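Local coordinates for GP23.1 (Bacillus phage spp1, PDB 2XF7), which is a small, mostly helical phage protein that assembles as a hexamer and is a putative chaperone, at residues L5-F10 with Q35-K40. Sequence-based numbering, arbitrary orientation.
Sequences LLYGYF and QEEADK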
loop_
_atom_site.group_PDB
_atom_site.type_symbol
_atom_site.label_atom_id
_atom_site.label_comp_id
_atom_site.label_asym_id
_atom_site.label_seq_id
_atom_site.Cartn_x
_atom_site.Cartn_y
_atom_site.Cartn_z
ATOM N N LEU B 5 2.185 10.557 -9.462
ATOM C CA LEU B 5 1.817 9.368 -8.671
ATOM C C LEU B 5 2.791 9.078 -7.511
ATOM O O LEU B 5 2.352 8.610 -6.445
ATOM C CB LEU B 5 1.734 8.149 -9.587
ATOM C CG LEU B 5 0.535 8.097 -10.537
ATOM C CD1 LEU B 5 0.511 6.766 -11.312
ATOM C CD2 LEU B 5 -0.817 8.322 -9.826
ATOM N N LEU B 6 4.090 9.378 -7.717
ATOM C CA LEU B 6 5.141 9.144 -6.714
ATOM C C LEU B 6 5.392 10.285 -5.775
ATOM O O LEU B 6 6.384 10.273 -5.023
ATOM C CB LEU B 6 6.436 8.764 -7.453
ATOM C CG LEU B 6 6.342 7.426 -8.227
ATOM C CD1 LEU B 6 7.527 7.222 -9.128
ATOM C CD2 LEU B 6 6.115 6.235 -7.273
ATOM N N TYR B 7 4.539 11.313 -5.809
ATOM C CA TYR B 7 4.740 12.421 -4.874
ATOM C C TYR B 7 4.860 11.918 -3.377
ATOM O O TYR B 7 5.846 12.236 -2.675
ATOM C CB TYR B 7 3.624 13.447 -5.006
ATOM C CG TYR B 7 3.814 14.617 -4.063
ATOM C CD1 TYR B 7 4.728 15.615 -4.343
ATOM C CD2 TYR B 7 3.204 14.634 -2.810
ATOM C CE1 TYR B 7 4.937 16.659 -3.458
ATOM C CE2 TYR B 7 3.401 15.677 -1.909
ATOM C CZ TYR B 7 4.257 16.705 -2.244
ATOM O OH TYR B 7 4.487 17.733 -1.378
ATOM N N GLY B 8 3.892 11.133 -2.940
ATOM C CA GLY B 8 3.903 10.669 -1.550
ATOM C C GLY B 8 5.122 9.801 -1.294
ATOM O O GLY B 8 5.708 9.849 -0.185
ATOM N N TYR B 9 5.457 8.950 -2.267
ATOM C CA TYR B 9 6.611 8.067 -2.129
ATOM C C TYR B 9 7.888 8.912 -1.834
ATOM O O TYR B 9 8.654 8.591 -0.922
ATOM C CB TYR B 9 6.802 7.290 -3.438
ATOM C CG TYR B 9 7.987 6.389 -3.402
ATOM C CD1 TYR B 9 7.913 5.143 -2.786
ATOM C CD2 TYR B 9 9.163 6.732 -4.065
ATOM C CE1 TYR B 9 8.993 4.269 -2.801
ATOM C CE2 TYR B 9 10.259 5.872 -4.076
ATOM C CZ TYR B 9 10.166 4.641 -3.431
ATOM O OH TYR B 9 11.220 3.761 -3.389
ATOM N N PHE B 10 8.139 9.967 -2.639
ATOM C CA PHE B 10 9.342 10.790 -2.456
ATOM C C PHE B 10 9.251 11.650 -1.179
ATOM O O PHE B 10 10.266 11.827 -0.471
ATOM C CB PHE B 10 9.639 11.647 -3.684
ATOM C CG PHE B 10 10.182 10.768 -4.801
ATOM C CD1 PHE B 10 11.427 10.159 -4.683
ATOM C CD2 PHE B 10 9.467 10.591 -5.980
ATOM C CE1 PHE B 10 11.939 9.328 -5.735
ATOM C CE2 PHE B 10 10.009 9.797 -7.055
ATOM C CZ PHE B 10 11.214 9.159 -6.889
ATOM N N GLN B 35 9.303 20.105 -10.778
ATOM C CA GLN B 35 10.169 20.917 -9.923
ATOM C C GLN B 35 9.359 21.493 -8.730
ATOM O O GLN B 35 9.865 21.547 -7.599
ATOM C CB GLN B 35 10.761 22.085 -10.742
ATOM C CG GLN B 35 11.742 22.876 -9.886
ATOM C CD GLN B 35 12.914 22.027 -9.419
ATOM O OE1 GLN B 35 13.628 21.394 -10.221
ATOM N NE2 GLN B 35 13.127 21.960 -8.112
ATOM N N GLU B 36 8.123 21.949 -8.986
ATOM C CA GLU B 36 7.257 22.511 -7.937
ATOM C C GLU B 36 7.022 21.452 -6.835
ATOM O O GLU B 36 7.089 21.783 -5.634
ATOM C CB GLU B 36 5.906 22.913 -8.522
ATOM C CG GLU B 36 5.018 23.351 -7.345
ATOM C CD GLU B 36 3.841 24.150 -7.809
ATOM O OE1 GLU B 36 4.109 25.207 -8.441
ATOM O OE2 GLU B 36 2.680 23.712 -7.567
ATOM N N GLU B 37 6.786 20.194 -7.246
ATOM C CA GLU B 37 6.601 19.134 -6.246
ATOM C C GLU B 37 7.896 18.933 -5.423
ATOM O O GLU B 37 7.820 18.766 -4.195
ATOM C CB GLU B 37 6.214 17.813 -6.927
ATOM C CG GLU B 37 4.747 17.865 -7.351
ATOM C CD GLU B 37 4.361 16.668 -8.208
ATOM O OE1 GLU B 37 5.234 16.180 -8.964
ATOM O OE2 GLU B 37 3.226 16.155 -8.066
ATOM N N ALA B 38 9.066 18.913 -6.087
ATOM C CA ALA B 38 10.303 18.747 -5.324
ATOM C C ALA B 38 10.468 19.940 -4.336
ATOM O O ALA B 38 10.852 19.726 -3.182
ATOM C CB ALA B 38 11.504 18.734 -6.259
ATOM N N ASP B 39 10.159 21.163 -4.765
ATOM C CA ASP B 39 10.256 22.344 -3.882
ATOM C C ASP B 39 9.269 22.197 -2.684
ATOM O O ASP B 39 9.646 22.529 -1.528
ATOM C CB ASP B 39 9.865 23.593 -4.680
ATOM C CG ASP B 39 10.880 23.993 -5.748
ATOM O OD1 ASP B 39 12.042 23.497 -5.693
ATOM O OD2 ASP B 39 10.526 24.829 -6.611
ATOM N N LYS B 40 8.057 21.609 -2.934
ATOM C CA LYS B 40 7.100 21.366 -1.819
ATOM C C LYS B 40 7.683 20.369 -0.855
ATOM O O LYS B 40 7.609 20.535 0.375
ATOM C CB LYS B 40 5.704 20.925 -2.301
ATOM C CG LYS B 40 4.973 22.008 -3.100
ATOM C CD LYS B 40 3.547 21.669 -3.442
ATOM C CE LYS B 40 2.891 22.947 -3.979
ATOM N NZ LYS B 40 2.368 23.878 -2.905
#
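Y7, in the first turn of helix 7-15, faces E37 of helix 35-42, and their CA atoms, 7.1 Å apart, are the closest CA pair between the two segments. Y7 alone makes the contact from segment 5-10. Its ring is carried outward by a first torsion that sets CG anti to the backbone N (chi1 -179°), and one edge then lies along E37: CD1 is 3.7 Å from E37 CB, while CE1 stands 3.6 Å from E37 O, which sits near the ring plane. The approach is one of van der Waals packing, with no hydrogen bond across it. Tyrosine suits this place because the ring turns its edge to helix 35-42 and the hydroxyl extends to K40: OH touches K40 CB at 3.5 Å and is hydrogen-bonded to OD2 of D32 of a neighbouring subunit.

E37 offers its methylene groups to the ring, CG lying 3.8 Å from Y7 CD1. Beyond CG the extended chain (chi2 172°) lays the carboxylate alongside CD1 and CB of Y7, the ring and carboxylate planes 31° apart. There OE1 accepts hydrogen bonds from T34 N and from S4 OG, which links the N-terminal residues to the helix start. T34 is the N-cap residue of helix 35-42 and E37 its N3 residue, a place that suits glutamate because the carboxylate can reach back to the N-cap N-H. K40 crosses the tyrosine at about a right angle; the aliphatic base of lysine packs on the hydroxyl, while its long chain lets the ammonium NZ reach A30 O of the same neighbour. The arrangement is helix-to-helix packing in a compact three-helix fold, joined to the N3 half of a capping box at the start of helix 35-42.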